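Long-range contacts in protein-glutamine gamma-glutamyltransferase (Pseudomonas aeruginosa PAO1, PDB 6G49), which uses its periplasmic domain to cross-link protein glutamine and lysine side chains in vitro, and is critical for the viability of the bacterium: residues 89-94 and 137-142; 98-103 and 157-162; 260-265 and 289-294. All blocks are in the same frame, centred on the assembly; numbering follows the deposited sequence. Where two conformers were deposited one is given.

Contact 1 (89-94 and 137-142); sequences APQWSG and MSDFHL
Ser138 and Gln91 carry the polar part of this contact between two loops. The hydroxyl of Ser138 works in both directions: OG donates to Gln91 OE1 at 2.9 Å, in the carbonyl plane and on a lone pair, and accepts the backbone N of Trp92 at 3.1 Å in a nearly straight bond (166°). Ser138 N in turn donates to Trp92 O at 2.8 Å, so that one serine holds the Trp92 backbone by both its N-H and its C=O. Ser93 and Met137 form a single beta bridge here, and Met137 to Phe140 make a type I turn, in the connection between antiparallel strands 134-136 and 142-144, that presents Ser138 to the 89-94 loop.

Flat groups supply the second kind of interaction. The Gln91 amide, brought round by a bend at chi2 (-65°), stacks on the Asp139 carboxylate with planes 6° apart and Gln91 CD 3.4 Å from Asp139 CG. Gln91 NE2 has its main partner in Glu79, while Asp139 OD1 receives His141 ND1 at 2.6 Å through its syn lone pair.

Carbon contacts fill in the rest: Ser138 CB lies over the five-membered ring of Trp92, 3.8 Å from its centroid, Gln91 CB meets Met137 CB, and the Met137 CE methyl packs on the Trp92 carbonyl.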
loop_
_atom_site.group_PDB
_atom_site.type_symbol
_atom_site.label_atom_id
_atom_site.label_comp_id
_atom_site.label_asym_id
_atom_site.label_seq_id
_atom_site.Cartn_x
_atom_site.Cartn_y
_atom_site.Cartn_z
ATOM N N ALA A 89 0.046 -7.493 11.072
ATOM C CA ALA A 89 -0.691 -8.288 12.105
ATOM C C ALA A 89 -0.847 -9.711 11.596
ATOM O O ALA A 89 -0.873 -9.976 10.415
ATOM C CB ALA A 89 -1.994 -7.633 12.398
ATOM N N PRO A 90 -1.122 -10.683 12.479
ATOM C CA PRO A 90 -1.545 -12.004 12.003
ATOM C C PRO A 90 -2.850 -11.984 11.214
ATOM O O PRO A 90 -3.744 -11.213 11.515
ATOM C CB PRO A 90 -1.701 -12.804 13.294
ATOM C CG PRO A 90 -0.986 -12.017 14.344
ATOM C CD PRO A 90 -1.022 -10.547 13.928
ATOM N N GLN A 91 -3.008 -12.896 10.231
ATOM C CA GLN A 91 -4.191 -12.917 9.341
ATOM C C GLN A 91 -4.842 -14.314 9.399
ATOM O O GLN A 91 -4.205 -15.282 9.878
ATOM C CB GLN A 91 -3.823 -12.607 7.875
ATOM C CG GLN A 91 -3.076 -11.274 7.657
ATOM C CD GLN A 91 -3.926 -10.066 7.999
ATOM O OE1 GLN A 91 -5.141 -10.059 7.818
ATOM N NE2 GLN A 91 -3.294 -9.056 8.580
ATOM N N TRP A 92 -6.048 -14.417 8.829
ATOM C CA TRP A 92 -6.738 -15.698 8.602
ATOM C C TRP A 92 -7.079 -15.756 7.106
ATOM O O TRP A 92 -6.639 -14.922 6.348
ATOM C CB TRP A 92 -7.965 -15.858 9.521
ATOM C CG TRP A 92 -8.908 -14.687 9.575
ATOM C CD1 TRP A 92 -10.028 -14.497 8.804
ATOM C CD2 TRP A 92 -8.868 -13.564 10.484
ATOM N NE1 TRP A 92 -10.673 -13.343 9.167
ATOM C CE2 TRP A 92 -9.973 -12.733 10.168
ATOM C CE3 TRP A 92 -7.989 -13.155 11.501
ATOM C CZ2 TRP A 92 -10.216 -11.531 10.838
ATOM C CZ3 TRP A 92 -8.242 -11.974 12.169
ATOM C CH2 TRP A 92 -9.337 -11.179 11.838
ATOM N N SER A 93 -7.841 -16.754 6.675
ATOM C CA SER A 93 -8.148 -16.941 5.246
ATOM C C SER A 93 -9.025 -15.799 4.711
ATOM O O SER A 93 -9.914 -15.293 5.408
ATOM C CB SER A 93 -8.791 -18.285 4.989
ATOM O OG SER A 93 -9.035 -18.439 3.593
ATOM N N GLY A 94 -8.744 -15.351 3.472
ATOM C CA GLY A 94 -9.621 -14.411 2.761
ATOM C C GLY A 94 -10.248 -15.006 1.499
ATOM O O GLY A 94 -10.916 -14.306 0.778
ATOM N N MET A 137 -5.062 -14.024 1.948
ATOM C CA MET A 137 -5.410 -13.860 3.370
ATOM C C MET A 137 -6.514 -12.804 3.523
ATOM O O MET A 137 -6.977 -12.167 2.550
ATOM C CB MET A 137 -4.155 -13.521 4.187
ATOM C CG MET A 137 -2.990 -14.473 4.013
ATOM S SD MET A 137 -3.485 -16.216 4.354
ATOM C CE MET A 137 -3.499 -16.083 6.146
ATOM N N SER A 138 -6.967 -12.603 4.776
ATOM C CA SER A 138 -8.095 -11.771 5.094
ATOM C C SER A 138 -7.859 -10.299 4.717
ATOM O O SER A 138 -8.837 -9.604 4.477
ATOM C CB SER A 138 -8.462 -11.862 6.600
ATOM O OG SER A 138 -7.338 -11.922 7.465
ATOM N N ASP A 139 -6.582 -9.870 4.619
ATOM C CA ASP A 139 -6.241 -8.502 4.241
ATOM C C ASP A 139 -5.873 -8.415 2.741
ATOM O O ASP A 139 -5.191 -7.439 2.324
ATOM C CB ASP A 139 -5.118 -7.975 5.125
ATOM C CG ASP A 139 -3.781 -8.656 4.884
ATOM O OD1 ASP A 139 -3.816 -9.811 4.316
ATOM O OD2 ASP A 139 -2.734 -8.106 5.289
ATOM N N PHE A 140 -6.234 -9.460 1.971
ATOM C CA PHE A 140 -6.109 -9.493 0.505
ATOM C C PHE A 140 -4.642 -9.482 0.086
ATOM O O PHE A 140 -4.348 -9.025 -0.991
ATOM C CB PHE A 140 -6.864 -8.332 -0.128
ATOM C CG PHE A 140 -8.337 -8.346 0.199
ATOM C CD1 PHE A 140 -9.185 -9.190 -0.485
ATOM C CD2 PHE A 140 -8.849 -7.630 1.272
ATOM C CE1 PHE A 140 -10.523 -9.319 -0.124
ATOM C CE2 PHE A 140 -10.180 -7.760 1.624
ATOM C CZ PHE A 140 -11.011 -8.589 0.920
ATOM N N HIS A 141 -3.745 -10.028 0.884
ATOM C CA HIS A 141 -2.379 -10.276 0.429
ATOM C C HIS A 141 -2.164 -11.789 0.359
ATOM O O HIS A 141 -2.831 -12.549 1.032
ATOM C CB HIS A 141 -1.357 -9.590 1.355
ATOM C CG HIS A 141 -0.804 -10.443 2.433
ATOM N ND1 HIS A 141 -1.493 -10.669 3.595
ATOM C CD2 HIS A 141 0.372 -11.092 2.575
ATOM C CE1 HIS A 141 -0.772 -11.459 4.383
ATOM N NE2 HIS A 141 0.379 -11.752 3.781
ATOM N N LEU A 142 -1.194 -12.168 -0.469
ATOM C CA LEU A 142 -0.852 -13.562 -0.719
ATOM C C LEU A 142 0.274 -14.003 0.228
ATOM O O LEU A 142 1.363 -13.476 0.187
ATOM C CB LEU A 142 -0.378 -13.648 -2.187
ATOM C CG LEU A 142 -1.402 -13.345 -3.264
ATOM C CD1 LEU A 142 -0.693 -13.233 -4.596
ATOM C CD2 LEU A 142 -2.464 -14.420 -3.310
#

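Contact 2 (98-103 and 157-162); sequences LHWQKR and SSWPQA
Lys102 and Trp159 meet at the exposed rim, where the 98-103 segment passes the turn that follows strand 152-158. The lysine chain, fully extended beyond CG, passes obliquely over one face of the indole, its methylenes running from above the shared bond of the two rings to the six-membered ring. CE sits 3.8 Å from the centroid of that ring in a CH-pi contact, and Lys102 NZ ends 3.7 Å from Trp159 CH2, near the rim.

The tighter packing is deeper, around Trp100 and Ala162, both buried. Trp100 points its benzo edge at the turn: Ala162 CB lies close to the indole plane, 3.7 Å from Trp100 CE3, and Trp100 CH2 comes to 4.1 Å from Trp159 CE3, the two tryptophan side chains crossing at about a right angle. Trp100 CG stands between the backbone N and the carbonyl carbon (chi1 69°), and from there the ring also reaches Val126, Gln128 and Phe140. Beside it, Ala162 CA approaches Gln101 O in a CA-H...O contact.

Trp159 to Ala162 form a type I beta turn, closed by the bond from Ala162 N to Trp159 O. It delivers the chain from strand 152-158 of the six-stranded antiparallel sheet into strand 163-164, which pairs with strand 100-101 in a small two-stranded sheet.

On the solvent side, exposed Arg103 and Gln161 meet mainly through polar atoms and water. Arg103 NE donates to Gln161 O at 2.7 Å, nearly in line with the carbonyl and in the guanidinium plane, while NH2 adds a weak bond to the same oxygen. One water joins Arg103 O to Gln161 N; a second donates to Ala162 O at 2.8 Å and accepts a weak bond from Arg103 NH2.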
loop_
_atom_site.group_PDB
_atom_site.type_symbol
_atom_site.label_atom_id
_atom_site.label_comp_id
_atom_site.label_asym_id
_atom_site.label_seq_id
_atom_site.Cartn_x
_atom_site.Cartn_y
_atom_site.Cartn_z
ATOM N N LEU A 98 -17.781 -14.061 1.451
ATOM C CA LEU A 98 -17.960 -12.942 2.415
ATOM C C LEU A 98 -16.738 -12.016 2.348
ATOM O O LEU A 98 -16.801 -10.810 2.638
ATOM C CB LEU A 98 -18.170 -13.484 3.835
ATOM C CG LEU A 98 -16.946 -14.116 4.490
ATOM C CD1 LEU A 98 -16.142 -13.090 5.271
ATOM C CD2 LEU A 98 -17.365 -15.266 5.390
ATOM N N HIS A 99 -15.595 -12.576 1.954
ATOM C CA HIS A 99 -14.481 -11.764 1.875
ATOM C C HIS A 99 -14.598 -10.874 0.635
ATOM O O HIS A 99 -14.395 -9.713 0.779
ATOM C CB HIS A 99 -13.166 -12.528 2.087
ATOM C CG HIS A 99 -12.599 -12.254 3.439
ATOM N ND1 HIS A 99 -11.860 -11.079 3.738
ATOM C CD2 HIS A 99 -12.726 -12.949 4.598
ATOM C CE1 HIS A 99 -11.564 -11.102 5.024
ATOM N NE2 HIS A 99 -12.079 -12.244 5.575
ATOM N N TRP A 100 -14.930 -11.411 -0.555
ATOM C CA TRP A 100 -14.816 -10.632 -1.786
ATOM C C TRP A 100 -15.629 -11.260 -2.929
ATOM O O TRP A 100 -15.998 -12.399 -2.850
ATOM C CB TRP A 100 -13.361 -10.449 -2.201
ATOM C CG TRP A 100 -12.640 -11.679 -2.666
ATOM C CD1 TRP A 100 -12.249 -12.735 -1.899
ATOM C CD2 TRP A 100 -12.200 -11.977 -3.998
ATOM N NE1 TRP A 100 -11.587 -13.650 -2.669
ATOM C CE2 TRP A 100 -11.553 -13.220 -3.961
ATOM C CE3 TRP A 100 -12.285 -11.315 -5.223
ATOM C CZ2 TRP A 100 -10.990 -13.810 -5.088
ATOM C CZ3 TRP A 100 -11.703 -11.883 -6.334
ATOM C CH2 TRP A 100 -11.090 -13.130 -6.266
ATOM N N GLN A 101 -15.875 -10.454 -3.950
ATOM C CA GLN A 101 -16.651 -10.819 -5.109
ATOM C C GLN A 101 -15.919 -10.304 -6.347
ATOM O O GLN A 101 -15.650 -9.136 -6.508
ATOM C CB GLN A 101 -18.049 -10.186 -4.998
ATOM C CG GLN A 101 -18.957 -10.382 -6.219
ATOM C CD GLN A 101 -20.099 -9.386 -6.230
ATOM O OE1 GLN A 101 -20.212 -8.535 -7.116
ATOM N NE2 GLN A 101 -20.929 -9.443 -5.200
ATOM N N LYS A 102 -15.656 -11.209 -7.260
ATOM C CA LYS A 102 -15.186 -10.874 -8.544
ATOM C C LYS A 102 -16.166 -10.005 -9.315
ATOM O O LYS A 102 -17.332 -10.292 -9.368
ATOM C CB LYS A 102 -15.012 -12.147 -9.362
ATOM C CG LYS A 102 -13.916 -13.043 -8.847
ATOM C CD LYS A 102 -13.763 -14.307 -9.632
ATOM C CE LYS A 102 -12.702 -15.163 -8.989
ATOM N NZ LYS A 102 -12.543 -16.455 -9.695
ATOM N N ARG A 103 -15.637 -8.916 -9.857
ATOM C CA ARG A 103 -16.310 -8.170 -10.868
ATOM C C ARG A 103 -15.249 -7.426 -11.683
ATOM O O ARG A 103 -14.077 -7.305 -11.297
ATOM C CB ARG A 103 -17.392 -7.280 -10.245
ATOM C CG ARG A 103 -16.898 -5.924 -9.778
ATOM C CD ARG A 103 -17.824 -5.239 -8.793
ATOM N NE ARG A 103 -17.032 -4.309 -7.996
ATOM C CZ ARG A 103 -17.456 -3.579 -6.962
ATOM N NH1 ARG A 103 -18.746 -3.509 -6.655
ATOM N NH2 ARG A 103 -16.567 -2.903 -6.250
ATOM N N SER A 157 -4.043 -14.456 -11.762
ATOM C CA SER A 157 -5.201 -13.754 -12.230
ATOM C C SER A 157 -5.590 -12.720 -11.167
ATOM O O SER A 157 -5.721 -13.090 -10.008
ATOM C CB SER A 157 -6.376 -14.695 -12.446
ATOM O OG SER A 157 -6.147 -15.522 -13.583
ATOM N N SER A 158 -5.797 -11.487 -11.599
ATOM C CA SER A 158 -6.230 -10.400 -10.676
ATOM C C SER A 158 -7.525 -9.766 -11.199
ATOM O O SER A 158 -7.677 -9.521 -12.389
ATOM C CB SER A 158 -5.141 -9.375 -10.590
ATOM O OG SER A 158 -3.997 -9.877 -9.911
ATOM N N TRP A 159 -8.345 -9.313 -10.241
ATOM C CA TRP A 159 -9.563 -8.558 -10.479
ATOM C C TRP A 159 -9.469 -7.219 -9.765
ATOM O O TRP A 159 -9.837 -7.123 -8.585
ATOM C CB TRP A 159 -10.745 -9.345 -9.917
ATOM C CG TRP A 159 -11.138 -10.510 -10.772
ATOM C CD1 TRP A 159 -12.133 -10.530 -11.717
ATOM C CD2 TRP A 159 -10.543 -11.819 -10.777
ATOM N NE1 TRP A 159 -12.159 -11.750 -12.340
ATOM C CE2 TRP A 159 -11.235 -12.580 -11.756
ATOM C CE3 TRP A 159 -9.549 -12.457 -10.024
ATOM C CZ2 TRP A 159 -10.915 -13.912 -12.012
ATOM C CZ3 TRP A 159 -9.227 -13.778 -10.293
ATOM C CH2 TRP A 159 -9.888 -14.482 -11.294
ATOM N N PRO A 160 -8.926 -6.187 -10.419
ATOM C CA PRO A 160 -8.664 -4.919 -9.752
ATOM C C PRO A 160 -9.957 -4.242 -9.258
ATOM O O PRO A 160 -9.896 -3.419 -8.343
ATOM C CB PRO A 160 -8.010 -4.082 -10.842
ATOM C CG PRO A 160 -7.320 -5.118 -11.710
ATOM C CD PRO A 160 -8.340 -6.242 -11.773
ATOM N N GLN A 161 -11.080 -4.558 -9.907
ATOM C CA GLN A 161 -12.417 -3.946 -9.554
ATOM C C GLN A 161 -13.200 -4.810 -8.580
ATOM O O GLN A 161 -14.369 -4.516 -8.306
ATOM C CB GLN A 161 -13.208 -3.698 -10.840
ATOM C CG GLN A 161 -12.534 -2.671 -11.713
ATOM C CD GLN A 161 -13.317 -2.333 -12.961
ATOM O OE1 GLN A 161 -14.490 -2.656 -13.099
ATOM N NE2 GLN A 161 -12.649 -1.662 -13.872
ATOM N N ALA A 162 -12.592 -5.873 -8.030
ATOM C CA ALA A 162 -13.291 -6.765 -7.120
ATOM C C ALA A 162 -13.849 -5.968 -5.938
ATOM O O ALA A 162 -13.265 -4.976 -5.517
ATOM C CB ALA A 162 -12.377 -7.847 -6.604
HETATM O O HOH W 1 -11.633 -6.469 -12.039
HETATM O O HOH W 2 -14.069 -2.369 -5.088
#

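Contact 3 (260-265 and 289-294); sequences PARVVA and WVEYWQ
Pro260 opens the pairing of two antiparallel strands, its O accepting Trp293 N at 3.0 Å while its ring packs against the Trp293 side chain. Ala261 then faces Tyr292 in a non-hydrogen-bonded pair, both side chains on the face covered by helix 243-256. A sheet packed on this helix, which begins at the probable nucleophile Cys243, is consistent with the papain-like fold of the transglutaminase-like superfamily.

Arg262 and Glu291 form the next, hydrogen-bonded pair and add a salt bridge on the opposite face. Glu291 OE1 lies close to the Arg262 guanidinium plane and is met by Arg262 NE at 2.7 Å on its anti side, somewhat out of the carboxylate plane; NH2 bonds weakly to the same oxygen. Val263 pairs with Val290 on the helix side. Val264 returns to the salt-bridge face, its CB over the five-membered ring of Trp289 and Val264 CG1 3.5 Å from Trp289 CZ2.

Glu291 OE2 is gripped by Arg164 and Arg74, and Arg262 NH1 by Glu79, a buried charge network that probably keeps the glutamate ionised. The Trp289 side chain is about 4 Å from those of His287 and Asp303, probable active-site residues, which would make Trp289, with Val264 over one ring face, a probable second-shell residue.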
loop_
_atom_site.group_PDB
_atom_site.type_symbol
_atom_site.label_atom_id
_atom_site.label_comp_id
_atom_site.label_asym_id
_atom_site.label_seq_id
_atom_site.Cartn_x
_atom_site.Cartn_y
_atom_site.Cartn_z
ATOM N N PRO A 260 -11.939 3.013 9.304
ATOM C CA PRO A 260 -10.948 1.940 9.345
ATOM C C PRO A 260 -10.034 2.084 8.117
ATOM O O PRO A 260 -10.520 2.360 7.024
ATOM C CB PRO A 260 -11.783 0.660 9.299
ATOM C CG PRO A 260 -13.171 1.121 9.738
ATOM C CD PRO A 260 -13.320 2.497 9.120
ATOM N N ALA A 261 -8.729 1.970 8.375
ATOM C CA ALA A 261 -7.734 2.225 7.312
ATOM C C ALA A 261 -6.487 1.444 7.638
ATOM O O ALA A 261 -6.181 1.212 8.813
ATOM C CB ALA A 261 -7.436 3.701 7.213
ATOM N N ARG A 262 -5.704 1.095 6.588
ATOM C CA ARG A 262 -4.462 0.383 6.815
ATOM C C ARG A 262 -3.498 0.795 5.699
ATOM O O ARG A 262 -3.924 1.316 4.665
ATOM C CB ARG A 262 -4.631 -1.139 6.921
ATOM C CG ARG A 262 -5.317 -1.765 5.719
ATOM C CD ARG A 262 -5.646 -3.228 5.984
ATOM N NE ARG A 262 -6.459 -3.761 4.911
ATOM C CZ ARG A 262 -7.353 -4.760 5.020
ATOM N NH1 ARG A 262 -7.537 -5.381 6.191
ATOM N NH2 ARG A 262 -8.045 -5.132 3.940
ATOM N N VAL A 263 -2.224 0.617 6.007
ATOM C CA VAL A 263 -1.168 0.849 5.004
ATOM C C VAL A 263 -0.993 -0.407 4.170
ATOM O O VAL A 263 -0.902 -1.538 4.693
ATOM C CB VAL A 263 0.130 1.277 5.716
ATOM C CG1 VAL A 263 1.313 1.290 4.755
ATOM C CG2 VAL A 263 -0.044 2.618 6.418
ATOM N N VAL A 264 -0.902 -0.198 2.861
ATOM C CA VAL A 264 -0.604 -1.268 1.903
ATOM C C VAL A 264 0.849 -1.050 1.458
ATOM O O VAL A 264 1.189 0.053 1.049
ATOM C CB VAL A 264 -1.569 -1.254 0.711
ATOM C CG1 VAL A 264 -1.353 -2.482 -0.172
ATOM C CG2 VAL A 264 -3.025 -1.252 1.175
ATOM N N ALA A 265 1.652 -2.094 1.502
ATOM C CA ALA A 265 3.031 -2.024 1.080
ATOM C C ALA A 265 3.244 -2.972 -0.108
ATOM O O ALA A 265 2.670 -4.053 -0.182
ATOM C CB ALA A 265 3.946 -2.443 2.185
ATOM N N TRP A 289 0.889 2.752 0.168
ATOM C CA TRP A 289 -0.302 3.480 -0.046
ATOM C C TRP A 289 -1.328 3.101 1.048
ATOM O O TRP A 289 -0.943 2.509 2.074
ATOM C CB TRP A 289 -0.821 3.345 -1.475
ATOM C CG TRP A 289 -1.143 1.948 -1.923
ATOM C CD1 TRP A 289 -2.378 1.382 -2.051
ATOM C CD2 TRP A 289 -0.211 0.982 -2.459
ATOM N NE1 TRP A 289 -2.280 0.102 -2.534
ATOM C CE2 TRP A 289 -0.970 -0.165 -2.812
ATOM C CE3 TRP A 289 1.182 0.922 -2.609
ATOM C CZ2 TRP A 289 -0.390 -1.315 -3.365
ATOM C CZ3 TRP A 289 1.735 -0.204 -3.176
ATOM C CH2 TRP A 289 0.961 -1.314 -3.515
ATOM N N VAL A 290 -2.580 3.462 0.817
ATOM C CA VAL A 290 -3.634 3.337 1.862
ATOM C C VAL A 290 -4.831 2.600 1.261
ATOM O O VAL A 290 -5.167 2.726 0.093
ATOM C CB VAL A 290 -4.030 4.720 2.405
ATOM C CG1 VAL A 290 -5.197 4.637 3.407
ATOM C CG2 VAL A 290 -2.831 5.393 3.034
ATOM N N GLU A 291 -5.546 1.881 2.122
ATOM C CA GLU A 291 -6.955 1.513 1.823
ATOM C C GLU A 291 -7.786 1.775 3.068
ATOM O O GLU A 291 -7.313 1.625 4.228
ATOM C CB GLU A 291 -7.098 0.095 1.270
ATOM C CG GLU A 291 -6.643 -0.995 2.197
ATOM C CD GLU A 291 -6.631 -2.378 1.558
ATOM O OE1 GLU A 291 -6.313 -3.349 2.251
ATOM O OE2 GLU A 291 -6.911 -2.469 0.355
ATOM N N TYR A 292 -9.032 2.149 2.817
ATOM C CA TYR A 292 -9.968 2.446 3.878
ATOM C C TYR A 292 -11.288 1.733 3.568
ATOM O O TYR A 292 -11.639 1.445 2.414
ATOM C CB TYR A 292 -10.150 3.954 4.058
ATOM C CG TYR A 292 -10.870 4.663 2.934
ATOM C CD1 TYR A 292 -10.238 4.960 1.723
ATOM C CD2 TYR A 292 -12.220 4.919 3.033
ATOM C CE1 TYR A 292 -10.964 5.520 0.670
ATOM C CE2 TYR A 292 -12.931 5.503 1.990
ATOM C CZ TYR A 292 -12.305 5.796 0.818
ATOM O OH TYR A 292 -13.093 6.381 -0.131
ATOM N N TRP A 293 -12.081 1.579 4.624
ATOM C CA TRP A 293 -13.304 0.814 4.544
ATOM C C TRP A 293 -14.501 1.713 4.804
ATOM O O TRP A 293 -14.487 2.574 5.683
ATOM C CB TRP A 293 -13.285 -0.323 5.577
ATOM C CG TRP A 293 -14.478 -1.228 5.456
ATOM C CD1 TRP A 293 -14.635 -2.305 4.619
ATOM C CD2 TRP A 293 -15.717 -1.086 6.179
ATOM N NE1 TRP A 293 -15.909 -2.804 4.754
ATOM C CE2 TRP A 293 -16.588 -2.074 5.687
ATOM C CE3 TRP A 293 -16.165 -0.188 7.146
ATOM C CZ2 TRP A 293 -17.890 -2.231 6.171
ATOM C CZ3 TRP A 293 -17.466 -0.315 7.603
ATOM C CH2 TRP A 293 -18.282 -1.364 7.161
ATOM N N GLN A 294 -15.560 1.383 4.086
ATOM C CA GLN A 294 -16.877 1.984 4.393
ATOM C C GLN A 294 -17.945 0.952 4.068
ATOM O O GLN A 294 -17.764 0.016 3.296
ATOM C CB GLN A 294 -17.055 3.283 3.610
ATOM C CG GLN A 294 -17.296 3.080 2.129
ATOM C CD GLN A 294 -17.104 4.377 1.404
ATOM O OE1 GLN A 294 -16.146 4.553 0.648
ATOM N NE2 GLN A 294 -18.003 5.310 1.675
#

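How the contacts relate
Contacts 1 and 2 interlock: their segments alternate along the chain, both belonging to the TgpA N-terminal family region, and their centres lie 15 Å apart, with His99 packed against Gly94 and Ser138. Contact 3 follows in series, in the transglutaminase-like region, with its centre 14 Å from that of contact 1 and 17 Å from that of contact 2. Asp139 and Phe140 pack on Arg262, while the nearest atoms of contacts 2 and 3 are about 7 Å apart. Strands 142-144, 261-265 and 286-294 share one ten-stranded sheet, which thus runs through both regions and joins the transglutaminase-like region, with its probable active site, to the N-terminal one.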